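Probable arylamine n-acetyl transferase (Mycobacterium abscessus, PDB 4GUZ) probably transfers an acetyl group from acetyl-coenzyme A to arylamine substrates. Local coordinates at residues Y78-V83 with Y206-S211; Q101-V104 with T110-P113; H116-V121 with Q127-V132; I142-E147 with H189-E194. All blocks are in the same frame, centred on the assembly; numbering follows the deposited sequence.

Interaction 1 (Y78-V83 with Y206-S211)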
loop_
_atom_site.group_PDB
_atom_site.type_symbol
_atom_site.label_atom_id
_atom_site.label_comp_id
_atom_site.label_asym_id
_atom_site.label_seq_id
_atom_site.Cartn_x
_atom_site.Cartn_y
_atom_site.Cartn_z
ATOM N N TYR A 78 3.745 5.059 2.596
ATOM C CA TYR A 78 2.386 4.548 2.768
ATOM C C TYR A 78 1.650 4.559 1.412
ATOM O O TYR A 78 2.304 4.734 0.388
ATOM C CB TYR A 78 1.608 5.170 3.953
ATOM C CG TYR A 78 1.251 6.649 3.977
ATOM C CD1 TYR A 78 1.149 7.390 2.798
ATOM C CD2 TYR A 78 0.858 7.263 5.164
ATOM C CE1 TYR A 78 0.730 8.725 2.813
ATOM C CE2 TYR A 78 0.464 8.598 5.196
ATOM C CZ TYR A 78 0.400 9.328 4.020
ATOM O OH TYR A 78 -0.012 10.643 4.082
ATOM N N CYS A 79 0.340 4.267 1.384
ATOM C CA CYS A 79 -0.392 4.031 0.133
ATOM C C CYS A 79 -0.110 5.042 -0.989
ATOM O O CYS A 79 0.205 4.625 -2.104
ATOM C CB CYS A 79 -1.894 3.851 0.364
ATOM S SG CYS A 79 -2.808 5.367 0.767
ATOM N N TYR A 80 -0.159 6.344 -0.676
ATOM C CA TYR A 80 -0.035 7.396 -1.675
ATOM C C TYR A 80 1.376 7.469 -2.262
ATOM O O TYR A 80 1.511 7.775 -3.441
ATOM C CB TYR A 80 -0.546 8.737 -1.114
ATOM C CG TYR A 80 -2.043 8.700 -0.892
ATOM C CD1 TYR A 80 -2.904 8.268 -1.897
ATOM C CD2 TYR A 80 -2.592 9.005 0.352
ATOM C CE1 TYR A 80 -4.272 8.124 -1.669
ATOM C CE2 TYR A 80 -3.965 8.879 0.587
ATOM C CZ TYR A 80 -4.801 8.474 -0.440
ATOM O OH TYR A 80 -6.150 8.361 -0.250
ATOM N N GLU A 81 2.403 7.078 -1.502
ATOM C CA GLU A 81 3.775 7.040 -2.020
ATOM C C GLU A 81 3.932 5.852 -2.967
ATOM O O GLU A 81 4.514 5.982 -4.048
ATOM C CB GLU A 81 4.768 6.936 -0.870
ATOM C CG GLU A 81 4.889 8.227 -0.108
ATOM C CD GLU A 81 5.602 8.029 1.207
ATOM O OE1 GLU A 81 4.934 7.594 2.172
ATOM O OE2 GLU A 81 6.826 8.289 1.273
ATOM N N HIS A 82 3.385 4.687 -2.552
ATOM C CA HIS A 82 3.365 3.456 -3.343
ATOM C C HIS A 82 2.597 3.670 -4.661
ATOM O O HIS A 82 3.081 3.264 -5.719
ATOM C CB HIS A 82 2.699 2.321 -2.529
ATOM C CG HIS A 82 3.602 1.676 -1.532
ATOM N ND1 HIS A 82 4.237 0.493 -1.806
ATOM C CD2 HIS A 82 3.971 2.098 -0.298
ATOM C CE1 HIS A 82 4.954 0.208 -0.726
ATOM N NE2 HIS A 82 4.824 1.148 0.209
ATOM N N VAL A 83 1.392 4.278 -4.600
ATOM C CA VAL A 83 0.568 4.516 -5.810
ATOM C C VAL A 83 1.279 5.534 -6.748
ATOM O O VAL A 83 1.285 5.316 -7.963
ATOM C CB VAL A 83 -0.894 4.906 -5.475
ATOM C CG1 VAL A 83 -1.603 5.555 -6.665
ATOM C CG2 VAL A 83 -1.671 3.681 -5.019
ATOM N N TYR A 206 -2.944 14.839 2.698
ATOM C CA TYR A 206 -2.906 15.935 3.676
ATOM C C TYR A 206 -3.718 15.560 4.934
ATOM O O TYR A 206 -3.233 15.764 6.048
ATOM C CB TYR A 206 -3.418 17.257 3.063
ATOM C CG TYR A 206 -3.438 18.391 4.065
ATOM C CD1 TYR A 206 -2.267 19.064 4.408
ATOM C CD2 TYR A 206 -4.620 18.772 4.695
ATOM C CE1 TYR A 206 -2.270 20.082 5.359
ATOM C CE2 TYR A 206 -4.633 19.775 5.662
ATOM C CZ TYR A 206 -3.456 20.431 5.989
ATOM O OH TYR A 206 -3.464 21.444 6.913
ATOM N N PHE A 207 -4.934 14.999 4.751
ATOM C CA PHE A 207 -5.802 14.539 5.844
ATOM C C PHE A 207 -5.162 13.331 6.547
ATOM O O PHE A 207 -5.065 13.317 7.773
ATOM C CB PHE A 207 -7.211 14.172 5.302
ATOM C CG PHE A 207 -8.130 13.425 6.248
ATOM C CD1 PHE A 207 -8.259 12.043 6.171
ATOM C CD2 PHE A 207 -8.900 14.109 7.183
ATOM C CE1 PHE A 207 -9.103 11.350 7.049
ATOM C CE2 PHE A 207 -9.747 13.420 8.063
ATOM C CZ PHE A 207 -9.845 12.044 7.989
ATOM N N VAL A 208 -4.732 12.318 5.769
ATOM C CA VAL A 208 -4.136 11.092 6.318
ATOM C C VAL A 208 -2.851 11.391 7.145
ATOM O O VAL A 208 -2.677 10.804 8.222
ATOM C CB VAL A 208 -3.893 10.020 5.214
ATOM C CG1 VAL A 208 -3.119 8.811 5.758
ATOM C CG2 VAL A 208 -5.226 9.551 4.632
ATOM N N ALA A 209 -1.997 12.321 6.681
ATOM C CA ALA A 209 -0.726 12.605 7.370
ATOM C C ALA A 209 -0.845 13.530 8.600
ATOM O O ALA A 209 0.005 13.416 9.487
ATOM C CB ALA A 209 0.292 13.184 6.398
ATOM N N SER A 210 -1.863 14.431 8.674
ATOM C CA SER A 210 -1.926 15.365 9.811
ATOM C C SER A 210 -3.236 15.366 10.648
ATOM O O SER A 210 -3.188 15.808 11.805
ATOM C CB SER A 210 -1.654 16.791 9.335
ATOM O OG SER A 210 -2.675 17.261 8.466
ATOM N N SER A 211 -4.385 14.931 10.091
ATOM C CA SER A 211 -5.646 14.985 10.830
ATOM C C SER A 211 -5.659 14.071 12.054
ATOM O O SER A 211 -5.225 12.918 11.960
ATOM C CB SER A 211 -6.838 14.654 9.935
ATOM O OG SER A 211 -8.070 14.678 10.641
#
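The start of helix 79-92 brings Tyr78 and Tyr80 against Val208 and Ala209 in the last turn of helix 198-210. Cys79, between the tyrosines, is probably the nucleophile of the Cys-His-Asp triad, as in other arylamine N-acetyltransferases, but takes no part itself. Tyr78, at the N-cap position, buries the most surface. Its CE2 lies 3.6 Å from Val208 CG1, and the methyl meets the ring obliquely. The two side chains run past each other in opposite directions. Tyr78 CG sits between its backbone N and carbonyl carbon (chi1 64°), and the ring extends from there to the other helix. Its OH comes to 3.5 Å from Ala209 CB. That hydroxyl also hydrogen-bonds to Ser205, one turn back on the same helix, which adds a polar hold. Tyr80 adds a looser contact: its CE2 is 4.3 Å from Val208 CG2, which lies at the ring edge. The two methyls of Val208 are thus divided between the two tyrosines. The helix start is braced from within, because Tyr78 N donates to Glu81 OE1 at 2.8 Å, from above the carboxylate plane. Cys79 SG stands over one face of the Tyr80 ring. Beyond the contact, Tyr80 OH bonds to Gln101 of strand 96-104, Cys79 touches His116 of strand 116-123, and Lys69 of helix 63-72 forms a salt bridge with Glu81.

Interaction 2 (Q101-V104 with T110-P113)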
loop_
_atom_site.group_PDB
_atom_site.type_symbol
_atom_site.label_atom_id
_atom_site.label_comp_id
_atom_site.label_asym_id
_atom_site.label_seq_id
_atom_site.Cartn_x
_atom_site.Cartn_y
_atom_site.Cartn_z
ATOM N N GLN A 101 -9.894 5.374 -5.404
ATOM C CA GLN A 101 -9.850 5.554 -3.956
ATOM C C GLN A 101 -10.752 4.541 -3.277
ATOM O O GLN A 101 -11.874 4.316 -3.724
ATOM C CB GLN A 101 -10.252 6.984 -3.551
ATOM C CG GLN A 101 -9.184 8.005 -3.861
ATOM C CD GLN A 101 -8.287 8.288 -2.701
ATOM O OE1 GLN A 101 -7.669 7.395 -2.127
ATOM N NE2 GLN A 101 -8.157 9.555 -2.369
ATOM N N GLY A 102 -10.256 3.951 -2.191
ATOM C CA GLY A 102 -11.037 3.016 -1.385
ATOM C C GLY A 102 -11.269 3.530 0.026
ATOM O O GLY A 102 -10.529 4.391 0.505
ATOM N N ARG A 103 -12.311 3.006 0.693
ATOM C CA ARG A 103 -12.669 3.319 2.089
ATOM C C ARG A 103 -12.220 2.138 2.952
ATOM O O ARG A 103 -12.797 1.063 2.818
ATOM C CB ARG A 103 -14.190 3.519 2.217
ATOM C CG ARG A 103 -14.760 4.610 1.333
ATOM C CD ARG A 103 -16.276 4.610 1.403
ATOM N NE ARG A 103 -16.842 5.585 0.473
ATOM C CZ ARG A 103 -16.953 6.883 0.728
ATOM N NH1 ARG A 103 -16.571 7.370 1.906
ATOM N NH2 ARG A 103 -17.482 7.699 -0.172
ATOM N N VAL A 104 -11.164 2.305 3.776
ATOM C CA VAL A 104 -10.645 1.214 4.611
ATOM C C VAL A 104 -11.583 1.021 5.791
ATOM O O VAL A 104 -11.655 1.858 6.693
ATOM C CB VAL A 104 -9.169 1.390 5.044
ATOM C CG1 VAL A 104 -8.688 0.175 5.840
ATOM C CG2 VAL A 104 -8.266 1.601 3.833
ATOM N N THR A 110 -19.824 1.396 9.945
ATOM C CA THR A 110 -19.798 2.854 9.842
ATOM C C THR A 110 -18.846 3.226 8.696
ATOM O O THR A 110 -17.671 2.867 8.727
ATOM C CB THR A 110 -19.359 3.523 11.179
ATOM O OG1 THR A 110 -20.177 3.039 12.243
ATOM C CG2 THR A 110 -19.436 5.055 11.112
ATOM N N ILE A 111 -19.365 3.950 7.692
ATOM C CA ILE A 111 -18.617 4.351 6.510
ATOM C C ILE A 111 -17.409 5.197 6.889
ATOM O O ILE A 111 -17.549 6.183 7.631
ATOM C CB ILE A 111 -19.520 5.100 5.489
ATOM C CG1 ILE A 111 -20.699 4.213 5.031
ATOM C CG2 ILE A 111 -18.689 5.587 4.284
ATOM C CD1 ILE A 111 -21.847 5.021 4.217
ATOM N N ARG A 112 -16.228 4.799 6.375
ATOM C CA ARG A 112 -14.957 5.491 6.566
ATOM C C ARG A 112 -14.687 6.392 5.354
ATOM O O ARG A 112 -15.278 6.150 4.300
ATOM C CB ARG A 112 -13.796 4.481 6.770
ATOM C CG ARG A 112 -14.038 3.428 7.868
ATOM C CD ARG A 112 -14.255 4.059 9.219
ATOM N NE ARG A 112 -14.078 3.095 10.311
ATOM C CZ ARG A 112 -14.433 3.337 11.572
ATOM N NH1 ARG A 112 -15.003 4.491 11.896
ATOM N NH2 ARG A 112 -14.225 2.423 12.515
ATOM N N PRO A 113 -13.797 7.420 5.439
ATOM C CA PRO A 113 -13.555 8.258 4.243
ATOM C C PRO A 113 -12.742 7.483 3.208
ATOM O O PRO A 113 -12.111 6.481 3.556
ATOM C CB PRO A 113 -12.799 9.482 4.783
ATOM C CG PRO A 113 -12.781 9.333 6.288
ATOM C CD PRO A 113 -13.013 7.896 6.601
HETATM O O HOH W 1 -10.324 4.821 4.767
#
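Arg103 lies alongside the 110-113 loop and buries the most surface. Its NH1 donates to Arg112 O at 3.0 Å, with an N-H...O angle of 160°. The acceptor lies in the guanidinium plane, at its edge. The chain of Arg103 is extended from CG to NE (chi2 173°, chi3 -175°), which brings the end of the side chain to the Arg112 carbonyl. CB, CG and CD all pass within 3.5 Å of that oxygen. Ile111 CG2 packs beside NH1 at 3.6 Å. Arg112 turns the other way. Its CB and CG lie over Val104 O, with CG 3.1 Å from that oxygen, while the bend at chi2 leads its end off. Pro113 takes part through its backbone. Its O receives a CA-H...O contact from Arg103 CA at 3.5 Å. A water bridges the same carbonyl to the strand: it accepts from Val104 N and donates to Pro113 O. The loop is thus fastened to the end of strand 96-104 at the surface. Val104 packs its side chain on His116 of the probable triad, so the loop borders the active-site region. The strand lies between strands 116-123 and 185-196, with backbone bonds from Gly102 to His116 and from Arg103 to Thr190.

Interaction 3 (H116-V121 with Q127-V132)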
loop_
_atom_site.group_PDB
_atom_site.type_symbol
_atom_site.label_atom_id
_atom_site.label_comp_id
_atom_site.label_asym_id
_atom_site.label_seq_id
_atom_site.Cartn_x
_atom_site.Cartn_y
_atom_site.Cartn_z
ATOM N N HIS A 116 -7.751 5.371 0.706
ATOM C CA HIS A 116 -6.787 4.352 0.292
ATOM C C HIS A 116 -6.686 4.358 -1.217
ATOM O O HIS A 116 -7.634 3.979 -1.883
ATOM C CB HIS A 116 -7.133 2.948 0.819
ATOM C CG HIS A 116 -6.205 1.889 0.307
ATOM N ND1 HIS A 116 -4.838 1.962 0.527
ATOM C CD2 HIS A 116 -6.471 0.787 -0.438
ATOM C CE1 HIS A 116 -4.319 0.897 -0.069
ATOM N NE2 HIS A 116 -5.262 0.161 -0.664
ATOM N N GLY A 117 -5.558 4.824 -1.747
ATOM C CA GLY A 117 -5.396 4.878 -3.191
ATOM C C GLY A 117 -4.981 3.539 -3.757
ATOM O O GLY A 117 -4.188 2.822 -3.136
ATOM N N MET A 118 -5.534 3.194 -4.929
ATOM C CA MET A 118 -5.260 1.976 -5.695
ATOM C C MET A 118 -5.279 2.326 -7.164
ATOM O O MET A 118 -5.761 3.408 -7.536
ATOM C CB MET A 118 -6.324 0.892 -5.405
ATOM C CG MET A 118 -6.299 0.402 -3.964
ATOM S SD MET A 118 -7.678 -0.648 -3.524
ATOM C CE MET A 118 -9.013 0.545 -3.390
ATOM N N LEU A 119 -4.801 1.415 -7.996
ATOM C CA LEU A 119 -4.780 1.591 -9.438
ATOM C C LEU A 119 -5.510 0.448 -10.131
ATOM O O LEU A 119 -5.487 -0.691 -9.641
ATOM C CB LEU A 119 -3.335 1.700 -9.943
ATOM C CG LEU A 119 -2.552 2.885 -9.375
ATOM C CD1 LEU A 119 -1.067 2.571 -9.262
ATOM C CD2 LEU A 119 -2.825 4.184 -10.144
ATOM N N VAL A 120 -6.201 0.767 -11.249
ATOM C CA VAL A 120 -6.934 -0.232 -12.043
ATOM C C VAL A 120 -6.326 -0.218 -13.449
ATOM O O VAL A 120 -6.163 0.853 -14.027
ATOM C CB VAL A 120 -8.479 -0.014 -12.041
ATOM C CG1 VAL A 120 -9.191 -1.018 -12.958
ATOM C CG2 VAL A 120 -9.040 -0.123 -10.626
ATOM N N VAL A 121 -5.982 -1.399 -13.976
ATOM C CA VAL A 121 -5.376 -1.580 -15.291
ATOM C C VAL A 121 -6.398 -2.227 -16.249
ATOM O O VAL A 121 -7.077 -3.190 -15.879
ATOM C CB VAL A 121 -4.062 -2.402 -15.194
ATOM C CG1 VAL A 121 -3.495 -2.735 -16.576
ATOM C CG2 VAL A 121 -3.021 -1.662 -14.364
ATOM N N GLN A 127 -10.526 -5.815 -16.585
ATOM C CA GLN A 127 -10.019 -4.836 -15.629
ATOM C C GLN A 127 -9.334 -5.571 -14.471
ATOM O O GLN A 127 -9.825 -6.604 -14.011
ATOM C CB GLN A 127 -11.140 -3.921 -15.147
ATOM C CG GLN A 127 -11.538 -2.906 -16.224
ATOM C CD GLN A 127 -12.471 -1.850 -15.714
ATOM O OE1 GLN A 127 -12.093 -0.694 -15.589
ATOM N NE2 GLN A 127 -13.710 -2.221 -15.429
ATOM N N TRP A 128 -8.181 -5.054 -14.042
ATOM C CA TRP A 128 -7.334 -5.634 -13.009
ATOM C C TRP A 128 -7.060 -4.649 -11.898
ATOM O O TRP A 128 -6.462 -3.597 -12.130
ATOM C CB TRP A 128 -6.008 -6.095 -13.634
ATOM C CG TRP A 128 -6.205 -7.232 -14.591
ATOM C CD1 TRP A 128 -6.489 -7.143 -15.920
ATOM C CD2 TRP A 128 -6.212 -8.630 -14.268
ATOM N NE1 TRP A 128 -6.645 -8.401 -16.455
ATOM C CE2 TRP A 128 -6.502 -9.333 -15.462
ATOM C CE3 TRP A 128 -6.008 -9.360 -13.087
ATOM C CZ2 TRP A 128 -6.560 -10.733 -15.515
ATOM C CZ3 TRP A 128 -6.076 -10.743 -13.140
ATOM C CH2 TRP A 128 -6.342 -11.416 -14.347
ATOM N N LEU A 129 -7.448 -5.017 -10.674
ATOM C CA LEU A 129 -7.199 -4.177 -9.510
ATOM C C LEU A 129 -5.765 -4.355 -9.047
ATOM O O LEU A 129 -5.356 -5.484 -8.757
ATOM C CB LEU A 129 -8.181 -4.538 -8.377
ATOM C CG LEU A 129 -7.967 -3.785 -7.048
ATOM C CD1 LEU A 129 -8.201 -2.312 -7.221
ATOM C CD2 LEU A 129 -8.808 -4.408 -5.929
ATOM N N CYS A 130 -5.000 -3.250 -8.965
ATOM C CA CYS A 130 -3.628 -3.314 -8.467
ATOM C C CYS A 130 -3.568 -2.578 -7.129
ATOM O O CYS A 130 -3.328 -1.361 -7.073
ATOM C CB CYS A 130 -2.632 -2.753 -9.478
ATOM S SG CYS A 130 -2.554 -3.688 -11.031
ATOM N N ASP A 131 -3.805 -3.327 -6.042
ATOM C CA ASP A 131 -3.773 -2.782 -4.672
ATOM C C ASP A 131 -2.359 -2.983 -4.156
ATOM O O ASP A 131 -2.065 -3.952 -3.452
ATOM C CB ASP A 131 -4.816 -3.480 -3.816
ATOM C CG ASP A 131 -5.067 -2.818 -2.470
ATOM O OD1 ASP A 131 -4.427 -1.780 -2.189
ATOM O OD2 ASP A 131 -5.894 -3.341 -1.706
ATOM N N VAL A 132 -1.458 -2.101 -4.570
ATOM C CA VAL A 132 -0.015 -2.264 -4.321
ATOM C C VAL A 132 0.506 -1.609 -3.027
ATOM O O VAL A 132 1.620 -1.930 -2.610
ATOM C CB VAL A 132 0.839 -1.773 -5.525
ATOM C CG1 VAL A 132 0.485 -2.532 -6.814
ATOM C CG2 VAL A 132 0.742 -0.252 -5.718
HETATM O O HOH W 2 -2.899 0.278 -3.177
#
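His116 NE2 donates to Asp131 OD1 at 2.6 Å, a short and fairly straight bond. It closes the open end of an antiparallel beta hairpin, strands 116-123 and 126-130, with Asp131 just past the second strand. With Cys79, which His116 touches, the pair is consistent with the Cys-His-Asp triad of this family. The oxygen lies in the imidazole plane. It is met on the syn side, 24° out of the plane of the carboxylate, which is turned 56° from the ring. His116 CG is anti to its backbone N (chi1 176°), which sends the ring toward the aspartate. A water also donates to Asp131 OD1 and to Gly117 O. Asp131 OD2 hydrogen-bonds to His189, so both carboxylate oxygens are held, which probably fixes its rotation. Four backbone bonds follow along the ladder. Leu119 and Cys130 form one hydrogen-bonded pair, with Cys130 N 2.7 Å from Leu119 O; the return bond is longer. Val121 and Trp128 form the other, with Val121 N 2.9 Å from Trp128 O. Between them, Val120 and Leu129 are a non-hydrogen-bonded pair, joined on one face by Val120 CG2 and Leu129 CD1. Met118 reaches over the same face to the carboxylate, its CG 3.4 Å from Asp131 OD1. On the other face, Trp128 packs on helix 32-45 and Leu119 on helix 79-92. There Val121 CG2 rests 3.9 Å from Cys130 SG.

Interaction 4 (I142-E147 with H189-E194)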
loop_
_atom_site.group_PDB
_atom_site.type_symbol
_atom_site.label_atom_id
_atom_site.label_comp_id
_atom_site.label_asym_id
_atom_site.label_seq_id
_atom_site.Cartn_x
_atom_site.Cartn_y
_atom_site.Cartn_z
ATOM N N ILE A 142 -5.773 -8.364 -9.220
ATOM C CA ILE A 142 -6.996 -9.135 -9.027
ATOM C C ILE A 142 -7.967 -8.780 -10.133
ATOM O O ILE A 142 -8.275 -7.597 -10.319
ATOM C CB ILE A 142 -7.583 -8.870 -7.598
ATOM C CG1 ILE A 142 -6.656 -9.443 -6.488
ATOM C CG2 ILE A 142 -9.009 -9.420 -7.460
ATOM C CD1 ILE A 142 -7.031 -9.040 -5.035
ATOM N N ARG A 143 -8.459 -9.803 -10.849
ATOM C CA ARG A 143 -9.456 -9.671 -11.928
ATOM C C ARG A 143 -10.718 -9.059 -11.383
ATOM O O ARG A 143 -11.316 -9.605 -10.460
ATOM C CB ARG A 143 -9.766 -11.056 -12.537
ATOM C CG ARG A 143 -10.624 -11.037 -13.783
ATOM C CD ARG A 143 -10.711 -12.432 -14.357
ATOM N NE ARG A 143 -9.781 -12.577 -15.471
ATOM C CZ ARG A 143 -8.888 -13.549 -15.606
ATOM N NH1 ARG A 143 -8.785 -14.500 -14.685
ATOM N NH2 ARG A 143 -8.081 -13.573 -16.658
ATOM N N LEU A 144 -11.125 -7.920 -11.940
ATOM C CA LEU A 144 -12.332 -7.260 -11.478
ATOM C C LEU A 144 -13.531 -7.982 -12.047
ATOM O O LEU A 144 -13.804 -7.932 -13.246
ATOM C CB LEU A 144 -12.327 -5.769 -11.831
ATOM C CG LEU A 144 -13.304 -4.879 -11.081
ATOM C CD1 LEU A 144 -12.836 -4.609 -9.642
ATOM C CD2 LEU A 144 -13.457 -3.568 -11.807
ATOM N N VAL A 145 -14.178 -8.739 -11.182
ATOM C CA VAL A 145 -15.377 -9.536 -11.466
ATOM C C VAL A 145 -16.392 -9.170 -10.400
ATOM O O VAL A 145 -16.012 -8.565 -9.391
ATOM C CB VAL A 145 -15.096 -11.074 -11.529
ATOM C CG1 VAL A 145 -14.269 -11.442 -12.755
ATOM C CG2 VAL A 145 -14.449 -11.597 -10.251
ATOM N N ASP A 146 -17.662 -9.543 -10.589
ATOM C CA ASP A 146 -18.697 -9.217 -9.595
ATOM C C ASP A 146 -18.591 -10.023 -8.297
ATOM O O ASP A 146 -19.124 -9.592 -7.266
ATOM C CB ASP A 146 -20.090 -9.394 -10.182
ATOM C CG ASP A 146 -20.491 -8.351 -11.206
ATOM O OD1 ASP A 146 -19.594 -7.631 -11.715
ATOM O OD2 ASP A 146 -21.704 -8.222 -11.469
ATOM N N GLU A 147 -17.945 -11.194 -8.330
ATOM C CA GLU A 147 -17.756 -11.974 -7.120
ATOM C C GLU A 147 -16.714 -13.055 -7.335
ATOM O O GLU A 147 -16.791 -13.777 -8.323
ATOM C CB GLU A 147 -19.095 -12.583 -6.645
ATOM C CG GLU A 147 -19.083 -12.994 -5.188
ATOM C CD GLU A 147 -18.595 -14.389 -4.882
ATOM O OE1 GLU A 147 -18.245 -15.138 -5.829
ATOM O OE2 GLU A 147 -18.565 -14.737 -3.681
ATOM N N HIS A 189 -11.482 -3.095 2.561
ATOM C CA HIS A 189 -11.921 -1.811 2.031
ATOM C C HIS A 189 -13.053 -1.989 1.032
ATOM O O HIS A 189 -13.294 -3.099 0.540
ATOM C CB HIS A 189 -10.730 -1.070 1.367
ATOM C CG HIS A 189 -9.991 -1.824 0.292
ATOM N ND1 HIS A 189 -10.567 -2.081 -0.936
ATOM C CD2 HIS A 189 -8.695 -2.228 0.264
ATOM C CE1 HIS A 189 -9.648 -2.718 -1.636
ATOM N NE2 HIS A 189 -8.486 -2.797 -0.965
ATOM N N THR A 190 -13.750 -0.894 0.748
ATOM C CA THR A 190 -14.751 -0.818 -0.318
ATOM C C THR A 190 -14.199 0.175 -1.323
ATOM O O THR A 190 -13.482 1.087 -0.929
ATOM C CB THR A 190 -16.159 -0.419 0.159
ATOM O OG1 THR A 190 -16.145 0.926 0.668
ATOM C CG2 THR A 190 -16.760 -1.405 1.169
ATOM N N PHE A 191 -14.493 0.011 -2.596
ATOM C CA PHE A 191 -14.029 0.983 -3.591
ATOM C C PHE A 191 -15.055 1.118 -4.699
ATOM O O PHE A 191 -15.886 0.247 -4.888
ATOM C CB PHE A 191 -12.639 0.631 -4.172
ATOM C CG PHE A 191 -12.527 -0.721 -4.853
ATOM C CD1 PHE A 191 -12.196 -1.854 -4.129
ATOM C CD2 PHE A 191 -12.717 -0.847 -6.225
ATOM C CE1 PHE A 191 -12.124 -3.107 -4.750
ATOM C CE2 PHE A 191 -12.640 -2.086 -6.850
ATOM C CZ PHE A 191 -12.320 -3.208 -6.114
ATOM N N VAL A 192 -14.968 2.227 -5.428
ATOM C CA VAL A 192 -15.756 2.553 -6.619
ATOM C C VAL A 192 -14.730 2.870 -7.711
ATOM O O VAL A 192 -13.602 3.255 -7.396
ATOM C CB VAL A 192 -16.764 3.700 -6.373
ATOM C CG1 VAL A 192 -17.827 3.287 -5.345
ATOM C CG2 VAL A 192 -16.064 4.984 -5.967
ATOM N N LEU A 193 -15.114 2.720 -8.980
ATOM C CA LEU A 193 -14.180 2.927 -10.075
ATOM C C LEU A 193 -14.084 4.378 -10.536
ATOM O O LEU A 193 -13.409 4.620 -11.535
ATOM C CB LEU A 193 -14.555 2.041 -11.254
ATOM C CG LEU A 193 -14.621 0.521 -10.961
ATOM C CD1 LEU A 193 -15.008 -0.236 -12.219
ATOM C CD2 LEU A 193 -13.287 -0.003 -10.382
ATOM N N GLU A 194 -14.709 5.344 -9.823
ATOM C CA GLU A 194 -14.585 6.756 -10.209
ATOM C C GLU A 194 -13.101 7.130 -10.348
ATOM O O GLU A 194 -12.345 6.955 -9.377
ATOM C CB GLU A 194 -15.264 7.685 -9.169
ATOM C CG GLU A 194 -15.442 9.122 -9.669
ATOM C CD GLU A 194 -16.282 9.258 -10.932
ATOM O OE1 GLU A 194 -17.363 8.627 -11.008
ATOM O OE2 GLU A 194 -15.811 9.926 -11.881
#
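Leu144 meets Phe191 and Leu193 with its two methyls, one for each partner. The contact joins the chain at edge strand 142-143 to strand 185-196. In the order of the antiparallel sheet three strands, 126-130, 116-123 and 96-104, lie between these two. The sheet must therefore be strongly curled, and the side chains meet across its concave side. With chi1 at -163° the Leu144 branch swings away from its own backbone N and toward the strand. CD1 lies in the plane of the Phe191 ring, at its edge, 3.8 Å from CE2 and equally close to CZ. It therefore meets the outer rim of the ring rather than a face. Leu144 and the phenyl group lie antiparallel, side by side. CD2 takes the other partner. It lies 3.7 Å from Leu193 CD1 and nearly as close to Leu193 CD2, with the two leucines tip to tip. Phe191 and Leu193 are two residues apart, and both side chains start out toward Leu144, which is shared between them. The Phe191 ring also lies almost parallel to the Trp171 ring, and Leu193 packs on the same tryptophan. Gln127 of strand 126-130 touches both leucines, and its backbone bonds to that of Leu144. Phe191 is buried, whereas both leucines are partly exposed, so the contact runs from the interior toward the surface. All the touching atoms are carbon. The link between the two segments is therefore apolar and rests on shape and burial, without the directional demands of a polar bond.

Overall arrangement
From the N terminus, helix 79-92 comes first, and interaction 1 brings its start against the end of helix 198-210. That closes a long loop which encloses the other three contacts. Within it, interaction 2 closes a short loop between strands 96-104 and 116-123. Interaction 3 then closes the hairpin of strands 116-123 and 126-130. Interaction 4 follows, joining residues 142-147 to strand 185-196. These three come in series, without crossing, and all reach one antiparallel sheet. Strand 96-104 joins interaction 2 to both 3 and 4. Phe207 against Pro113 links 1 and 2, and Val83 against Gly117 links 1 and 3. A probable backbone bond from Leu129 to Ile142 ties 3 to 4, whereas interactions 1 and 4 do not touch.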